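Local coordinates for protein ribonucleotide monophosphatase NagD (Escherichia coli, PDB 2C4N) that probably dephosphorylates a broad range of nucleotides, polyphosphate and glucose 1-phosphate, using magnesium, as a member of the HAD-like hydrolase superfamily, at residues Ala138-Thr143 and Ala158-Ile163; Asp77-Gln82 and Pro111-Val116. All blocks are in the same frame, centred on the assembly; numbering follows the deposited sequence.

Interaction 1: Ala138-Thr143 and Ala158-Ile163; sequences ARFIAT and ALCAGI
Phe140 and Ala142 of strand 139-142 meet Cys160 and Ile163 of helix 156-167. The far end of the Phe140 ring does most of the touching. Its CZ lies 3.6 Å from Ile163 CG2, and the two side chains approach at a slant. Cys160 SG comes to the same end of the ring, 5.3 Å from the ring centroid and 56° off the normal. This is an oblique sulfur-aromatic contact. The same sulfur packs against the methyl of Ala142, with SG 3.6 Å from Ala142 CB.

All four residues are buried and the contact is apolar. The first torsion of Phe140 sets CG opposite its backbone N (chi1 -164°), which carries the ring out to the helix. Around these four residues, Val116 touches both Phe140 and Cys160. Met127 and Ala130 of helix 124-135 pack on Ile163, and Val134 of that helix packs on Phe140.

The axes of strand 139-142 and helical segment 158-163 come within 10.4 Å. Their directions differ by 157°, close to antiparallel. Strand 139-142, helix 156-167 and strand 172-173 form a beta-alpha-beta unit, and the contact packs its first strand against its crossover helix. The unit probably belongs to the cap domain, as in related HAD phosphatases.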
ATOM      1  N   ALA A 138       3.672  22.897   0.036  1.00 20.48           N
ATOM      2  CA  ALA A 138       3.966  23.204   1.430  1.00 19.37           C
ATOM      3  C   ALA A 138       4.672  22.019   2.084  1.00 18.21           C
ATOM      4  O   ALA A 138       4.400  20.863   1.745  1.00 17.86           O
ATOM      5  CB  ALA A 138       2.678  23.519   2.170  1.00 17.97           C
ATOM      6  N   ARG A 139       5.584  22.296   3.013  1.00 19.66           N
ATOM      7  CA  ARG A 139       6.291  21.225   3.710  1.00 19.12           C
ATOM      8  C   ARG A 139       5.315  20.554   4.685  1.00 18.08           C
ATOM      9  O   ARG A 139       4.797  21.186   5.612  1.00 18.09           O
ATOM     10  CB  ARG A 139       7.521  21.801   4.425  1.00 17.74           C
ATOM     11  CG  ARG A 139       8.548  22.362   3.429  1.00 22.16           C
ATOM     12  CD  ARG A 139       9.655  23.171   4.100  1.00 24.88           C
ATOM     13  NE  ARG A 139      10.489  22.365   4.989  1.00 28.67           N
ATOM     14  CZ  ARG A 139      11.568  22.827   5.618  1.00 30.13           C
ATOM     15  NH1 ARG A 139      11.939  24.089   5.452  1.00 29.61           N
ATOM     16  NH2 ARG A 139      12.272  22.032   6.413  1.00 29.94           N
ATOM     17  N   PHE A 140       5.075  19.266   4.451  1.00 16.85           N
ATOM     18  CA  PHE A 140       4.125  18.445   5.206  1.00 14.98           C
ATOM     19  C   PHE A 140       4.746  17.726   6.422  1.00 14.19           C
ATOM     20  O   PHE A 140       5.513  16.774   6.272  1.00 14.67           O
ATOM     21  CB  PHE A 140       3.515  17.440   4.213  1.00 15.46           C
ATOM     22  CG  PHE A 140       2.249  16.761   4.684  1.00 15.41           C
ATOM     23  CD1 PHE A 140       1.529  17.224   5.785  1.00 15.18           C
ATOM     24  CD2 PHE A 140       1.762  15.659   3.983  1.00 16.39           C
ATOM     25  CE1 PHE A 140       0.340  16.592   6.180  1.00 19.33           C
ATOM     26  CE2 PHE A 140       0.580  15.021   4.363  1.00 17.20           C
ATOM     27  CZ  PHE A 140      -0.135  15.486   5.463  1.00 17.12           C
ATOM     28  N   ILE A 141       4.399  18.195   7.620  1.00 13.18           N
ATOM     29  CA  ILE A 141       4.914  17.635   8.871  1.00 13.63           C
ATOM     30  C   ILE A 141       3.756  17.186   9.761  1.00 13.34           C
ATOM     31  O   ILE A 141       2.735  17.869   9.846  1.00 13.87           O
ATOM     32  CB  ILE A 141       5.710  18.692   9.686  1.00 19.82           C
ATOM     33  CG1 ILE A 141       6.673  19.462   8.778  1.00 22.48           C
ATOM     34  CG2 ILE A 141       6.457  18.013  10.818  1.00 20.03           C
ATOM     35  CD1 ILE A 141       7.746  18.614   8.152  1.00 22.78           C
ATOM     36  N   ALA A 142       3.929  16.057  10.443  1.00 13.34           N
ATOM     37  CA  ALA A 142       2.893  15.539  11.334  1.00 13.29           C
ATOM     38  C   ALA A 142       3.541  15.102  12.644  1.00 13.32           C
ATOM     39  O   ALA A 142       4.657  14.581  12.647  1.00 13.85           O
ATOM     40  CB  ALA A 142       2.168  14.364  10.676  1.00 15.63           C
ATOM     41  N   THR A 143       2.844  15.301  13.759  1.00 12.14           N
ATOM     42  CA  THR A 143       3.404  14.948  15.061  1.00 13.52           C
ATOM     43  C   THR A 143       3.647  13.460  15.307  1.00 12.37           C
ATOM     44  O   THR A 143       4.705  13.083  15.805  1.00 14.12           O
ATOM     45  CB  THR A 143       2.538  15.513  16.223  1.00 13.61           C
ATOM     46  OG1 THR A 143       1.204  15.005  16.136  1.00 13.58           O
ATOM     47  CG2 THR A 143       2.504  17.030  16.167  1.00 12.00           C
ATOM     48  N   ALA A 158      -4.796   9.392  11.499  1.00 16.55           N
ATOM     49  CA  ALA A 158      -6.108   9.355  10.859  1.00 17.55           C
ATOM     50  C   ALA A 158      -6.449  10.693  10.203  1.00 17.10           C
ATOM     51  O   ALA A 158      -7.104  10.738   9.159  1.00 17.44           O
ATOM     52  CB  ALA A 158      -7.177   8.982  11.885  1.00 20.65           C
ATOM     53  N   LEU A 159      -6.010  11.784  10.823  1.00 13.82           N
ATOM     54  CA  LEU A 159      -6.260  13.114  10.280  1.00 15.11           C
ATOM     55  C   LEU A 159      -5.430  13.328   9.021  1.00 13.55           C
ATOM     56  O   LEU A 159      -5.842  14.034   8.103  1.00 14.38           O
ATOM     57  CB  LEU A 159      -5.921  14.199  11.312  1.00 19.19           C
ATOM     58  CG  LEU A 159      -6.583  14.090  12.697  1.00 21.17           C
ATOM     59  CD1 LEU A 159      -6.421  15.414  13.431  1.00 22.11           C
ATOM     60  CD2 LEU A 159      -8.052  13.751  12.558  1.00 20.47           C
ATOM     61  N   CYS A 160      -4.252  12.718   8.970  1.00 17.25           N
ATOM     62  CA  CYS A 160      -3.391  12.855   7.797  1.00 18.03           C
ATOM     63  C   CYS A 160      -3.893  12.045   6.608  1.00 18.19           C
ATOM     64  O   CYS A 160      -3.687  12.425   5.455  1.00 17.01           O
ATOM     65  CB  CYS A 160      -1.962  12.410   8.130  1.00 18.17           C
ATOM     66  SG  CYS A 160      -1.047  13.537   9.212  1.00 16.00           S
ATOM     67  N   ALA A 161      -4.557  10.932   6.896  1.00 15.59           N
ATOM     68  CA  ALA A 161      -5.051  10.033   5.858  1.00 15.74           C
ATOM     69  C   ALA A 161      -5.773  10.715   4.690  1.00 14.88           C
ATOM     70  O   ALA A 161      -5.444  10.473   3.524  1.00 15.00           O
ATOM     71  CB  ALA A 161      -5.949   8.967   6.489  1.00 15.83           C
ATOM     72  N   GLY A 162      -6.755  11.559   4.999  1.00 16.36           N
ATOM     73  CA  GLY A 162      -7.488  12.252   3.952  1.00 18.02           C
ATOM     74  C   GLY A 162      -6.622  13.238   3.188  1.00 17.61           C
ATOM     75  O   GLY A 162      -6.737  13.372   1.970  1.00 18.13           O
ATOM     76  N   ILE A 163      -5.749  13.934   3.910  1.00 19.23           N
ATOM     77  CA  ILE A 163      -4.851  14.906   3.297  1.00 19.33           C
ATOM     78  C   ILE A 163      -3.886  14.213   2.338  1.00 19.32           C
ATOM     79  O   ILE A 163      -3.630  14.707   1.240  1.00 18.81           O
ATOM     80  CB  ILE A 163      -4.050  15.670   4.381  1.00 18.56           C
ATOM     81  CG1 ILE A 163      -5.024  16.438   5.286  1.00 18.62           C
ATOM     82  CG2 ILE A 163      -3.056  16.624   3.732  1.00 17.62           C
ATOM     83  CD1 ILE A 163      -4.422  16.894   6.608  1.00 16.03           C
TER

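Interaction 2: Asp77-Gln82 and Pro111-Val116; sequences DFLRRQ and PDFVIV
The Phe113 ring carries Leu79 CD2 over one face. The methyl stands 3.5 Å above the ring plane, displaced toward the rim, and 3.5 Å from its nearest ring atom, Phe113 CE2. This is a CH-pi contact, with CD2 27° off the ring normal. Gln82 CB reaches Phe113 CZ obliquely, at 3.8 Å. The Phe78 ring has Gln82 NE2 over one face and Leu79 CG at its edge, in plane.

The other branch of Leu79 meets Ile115 tip to tip. Leu79 CD1 and Ile115 CD1 are 3.2 Å apart, closer than carbons usually pack. Leu79 CG lies opposite its carbonyl carbon (chi1 -64°), and the two methyls divide between Phe113 and Ile115. With an alanine here both methyls are gone, which would probably open a gap over the Phe113 ring and leave the end of Ile115 without its partner.

Gln82 bends at chi2, turning its amide back toward the helix. NE2 donates to Phe78 O at 3.0 Å, with an N-H...O angle of 160°. OE1 accepts a hydrogen bond from Arg139 NH2, so both ends of the amide are held.

Ala87 packs on Phe113 and Ile115, and Phe104 packs on Leu79. Phe78 also meets Phe211 of a second subunit. The C-terminal end of helix 71-80 and the residues after it thus rest on strand 105-116, an inner strand of a four-stranded parallel sheet, probably that of the cap domain.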
ATOM      1  N   ASP A  77      10.595  21.777  18.220  1.00 18.05           N
ATOM      2  CA  ASP A  77      12.054  21.769  18.206  1.00 18.21           C
ATOM      3  C   ASP A  77      12.573  21.514  16.801  1.00 19.28           C
ATOM      4  O   ASP A  77      13.592  22.066  16.398  1.00 19.26           O
ATOM      5  CB  ASP A  77      12.611  20.702  19.153  1.00 23.42           C
ATOM      6  CG  ASP A  77      12.561  21.128  20.610  1.00 25.61           C
ATOM      7  OD1 ASP A  77      12.531  22.348  20.870  1.00 27.46           O
ATOM      8  OD2 ASP A  77      12.576  20.246  21.495  1.00 27.13           O
ATOM      9  N   PHE A  78      11.865  20.667  16.062  1.00 19.73           N
ATOM     10  CA  PHE A  78      12.236  20.348  14.690  1.00 21.81           C
ATOM     11  C   PHE A  78      12.106  21.589  13.806  1.00 21.73           C
ATOM     12  O   PHE A  78      13.003  21.911  13.031  1.00 21.96           O
ATOM     13  CB  PHE A  78      11.331  19.222  14.174  1.00 28.99           C
ATOM     14  CG  PHE A  78      11.462  18.948  12.699  1.00 32.24           C
ATOM     15  CD1 PHE A  78      10.806  19.747  11.765  1.00 34.26           C
ATOM     16  CD2 PHE A  78      12.240  17.886  12.242  1.00 36.99           C
ATOM     17  CE1 PHE A  78      10.919  19.494  10.399  1.00 34.40           C
ATOM     18  CE2 PHE A  78      12.358  17.627  10.877  1.00 36.48           C
ATOM     19  CZ  PHE A  78      11.698  18.433   9.953  1.00 35.79           C
ATOM     20  N   LEU A  79      10.987  22.288  13.946  1.00 21.29           N
ATOM     21  CA  LEU A  79      10.702  23.476  13.149  1.00 23.50           C
ATOM     22  C   LEU A  79      11.521  24.710  13.528  1.00 26.50           C
ATOM     23  O   LEU A  79      11.748  25.595  12.697  1.00 23.48           O
ATOM     24  CB  LEU A  79       9.207  23.785  13.232  1.00 21.60           C
ATOM     25  CG  LEU A  79       8.334  22.682  12.615  1.00 22.83           C
ATOM     26  CD1 LEU A  79       6.868  22.934  12.900  1.00 22.71           C
ATOM     27  CD2 LEU A  79       8.593  22.629  11.122  1.00 22.88           C
ATOM     28  N   ARG A  80      11.950  24.775  14.782  1.00 30.76           N
ATOM     29  CA  ARG A  80      12.756  25.895  15.250  1.00 36.56           C
ATOM     30  C   ARG A  80      13.983  26.044  14.370  1.00 39.84           C
ATOM     31  O   ARG A  80      14.357  27.152  13.993  1.00 40.67           O
ATOM     32  CB  ARG A  80      13.223  25.663  16.688  1.00 44.01           C
ATOM     33  CG  ARG A  80      12.383  26.324  17.754  1.00 45.80           C
ATOM     34  CD  ARG A  80      13.104  26.280  19.097  1.00 48.41           C
ATOM     35  NE  ARG A  80      12.285  26.849  20.161  1.00 50.37           N
ATOM     36  CZ  ARG A  80      11.329  26.193  20.808  1.00 50.63           C
ATOM     37  NH1 ARG A  80      11.067  24.927  20.514  1.00 49.38           N
ATOM     38  NH2 ARG A  80      10.627  26.817  21.743  1.00 52.65           N
ATOM     39  N   ARG A  81      14.598  24.912  14.046  1.00 55.86           N
ATOM     40  CA  ARG A  81      15.809  24.889  13.235  1.00 60.37           C
ATOM     41  C   ARG A  81      15.543  25.010  11.741  1.00 61.37           C
ATOM     42  O   ARG A  81      16.455  24.845  10.935  1.00 61.08           O
ATOM     43  CB  ARG A  81      16.591  23.594  13.486  1.00 62.71           C
ATOM     44  CG  ARG A  81      16.172  22.798  14.725  1.00 70.65           C
ATOM     45  CD  ARG A  81      17.337  22.625  15.698  1.00 79.46           C
ATOM     46  NE  ARG A  81      17.202  21.447  16.557  1.00 88.59           N
ATOM     47  CZ  ARG A  81      17.459  20.201  16.167  1.00 93.52           C
ATOM     48  NH1 ARG A  81      17.865  19.964  14.928  1.00 96.63           N
ATOM     49  NH2 ARG A  81      17.324  19.191  17.018  1.00 97.21           N
ATOM     50  N   GLN A  82      14.301  25.293  11.365  1.00 43.80           N
ATOM     51  CA  GLN A  82      13.977  25.403   9.950  1.00 43.35           C
ATOM     52  C   GLN A  82      13.786  26.836   9.484  1.00 42.77           C
ATOM     53  O   GLN A  82      13.461  27.723  10.268  1.00 40.89           O
ATOM     54  CB  GLN A  82      12.706  24.611   9.622  1.00 49.39           C
ATOM     55  CG  GLN A  82      12.712  23.148  10.049  1.00 49.37           C
ATOM     56  CD  GLN A  82      13.931  22.382   9.575  1.00 49.07           C
ATOM     57  OE1 GLN A  82      14.361  22.520   8.433  1.00 49.02           O
ATOM     58  NE2 GLN A  82      14.488  21.555  10.456  1.00 49.49           N
ATOM     59  N   PRO A 111       1.349  29.603   3.527  1.00 26.06           N
ATOM     60  CA  PRO A 111       2.112  28.959   4.598  1.00 24.35           C
ATOM     61  C   PRO A 111       3.299  28.185   4.032  1.00 22.04           C
ATOM     62  O   PRO A 111       3.233  27.674   2.914  1.00 20.38           O
ATOM     63  CB  PRO A 111       1.081  28.037   5.247  1.00 21.02           C
ATOM     64  CG  PRO A 111       0.218  27.632   4.069  1.00 22.82           C
ATOM     65  CD  PRO A 111       0.048  28.939   3.321  1.00 22.43           C
ATOM     66  N   ASP A 112       4.384  28.110   4.801  1.00 20.67           N
ATOM     67  CA  ASP A 112       5.569  27.368   4.378  1.00 19.25           C
ATOM     68  C   ASP A 112       5.372  25.892   4.720  1.00 18.61           C
ATOM     69  O   ASP A 112       5.814  25.009   3.984  1.00 18.51           O
ATOM     70  CB  ASP A 112       6.815  27.879   5.106  1.00 23.96           C
ATOM     71  CG  ASP A 112       7.076  29.352   4.862  1.00 27.35           C
ATOM     72  OD1 ASP A 112       7.192  29.746   3.684  1.00 26.91           O
ATOM     73  OD2 ASP A 112       7.175  30.112   5.850  1.00 29.25           O
ATOM     74  N   PHE A 113       4.714  25.650   5.851  1.00 18.09           N
ATOM     75  CA  PHE A 113       4.449  24.301   6.342  1.00 17.37           C
ATOM     76  C   PHE A 113       2.976  24.035   6.592  1.00 17.36           C
ATOM     77  O   PHE A 113       2.196  24.955   6.841  1.00 17.48           O
ATOM     78  CB  PHE A 113       5.118  24.052   7.701  1.00 17.69           C
ATOM     79  CG  PHE A 113       6.586  24.297   7.728  1.00 18.23           C
ATOM     80  CD1 PHE A 113       7.087  25.591   7.847  1.00 17.72           C
ATOM     81  CD2 PHE A 113       7.473  23.232   7.667  1.00 19.16           C
ATOM     82  CE1 PHE A 113       8.454  25.817   7.908  1.00 19.91           C
ATOM     83  CE2 PHE A 113       8.844  23.447   7.727  1.00 19.48           C
ATOM     84  CZ  PHE A 113       9.335  24.747   7.848  1.00 17.82           C
ATOM     85  N   VAL A 114       2.621  22.755   6.545  1.00 15.95           N
ATOM     86  CA  VAL A 114       1.282  22.290   6.882  1.00 14.96           C
ATOM     87  C   VAL A 114       1.651  21.345   8.021  1.00 15.87           C
ATOM     88  O   VAL A 114       2.399  20.386   7.819  1.00 15.35           O
ATOM     89  CB  VAL A 114       0.609  21.489   5.749  1.00 15.11           C
ATOM     90  CG1 VAL A 114      -0.590  20.710   6.306  1.00 15.69           C
ATOM     91  CG2 VAL A 114       0.129  22.439   4.656  1.00 14.67           C
ATOM     92  N   ILE A 115       1.166  21.636   9.221  1.00 14.27           N
ATOM     93  CA  ILE A 115       1.489  20.822  10.378  1.00 13.51           C
ATOM     94  C   ILE A 115       0.228  20.186  10.929  1.00 13.11           C
ATOM     95  O   ILE A 115      -0.741  20.877  11.235  1.00 14.76           O
ATOM     96  CB  ILE A 115       2.133  21.674  11.481  1.00 16.86           C
ATOM     97  CG1 ILE A 115       3.324  22.446  10.904  1.00 17.64           C
ATOM     98  CG2 ILE A 115       2.558  20.786  12.636  1.00 16.38           C
ATOM     99  CD1 ILE A 115       3.881  23.488  11.836  1.00 22.31           C
ATOM    100  N   VAL A 116       0.248  18.865  11.056  1.00 14.40           N
ATOM    101  CA  VAL A 116      -0.904  18.148  11.565  1.00 14.47           C
ATOM    102  C   VAL A 116      -0.598  17.473  12.892  1.00 13.64           C
ATOM    103  O   VAL A 116       0.381  16.733  13.022  1.00 14.45           O
ATOM    104  CB  VAL A 116      -1.387  17.060  10.567  1.00 15.50           C
ATOM    105  CG1 VAL A 116      -2.657  16.388  11.097  1.00 15.60           C
ATOM    106  CG2 VAL A 116      -1.642  17.681   9.197  1.00 15.50           C
TER

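From the N terminus, helix 71-80 comes first. Interaction 2 closes a loop of 28 residues that holds strand 86-90 and helix 94-101 and returns on strand 105-116. The chain then passes through helix 124-135 to strand 139-142. There interaction 1 closes a shorter loop of 14 residues onto helix 156-167. The loops follow in series and neither nest nor cross. Strands 105-116 and 139-142 are neighbours in one parallel sheet, joined by probable backbone hydrogen bonds from Arg139 N to Asp112 O and from Val114 N to Arg139 O. The two contacts thus tie helices 71-80 and 156-167 to adjacent strands of the same sheet, from its two faces.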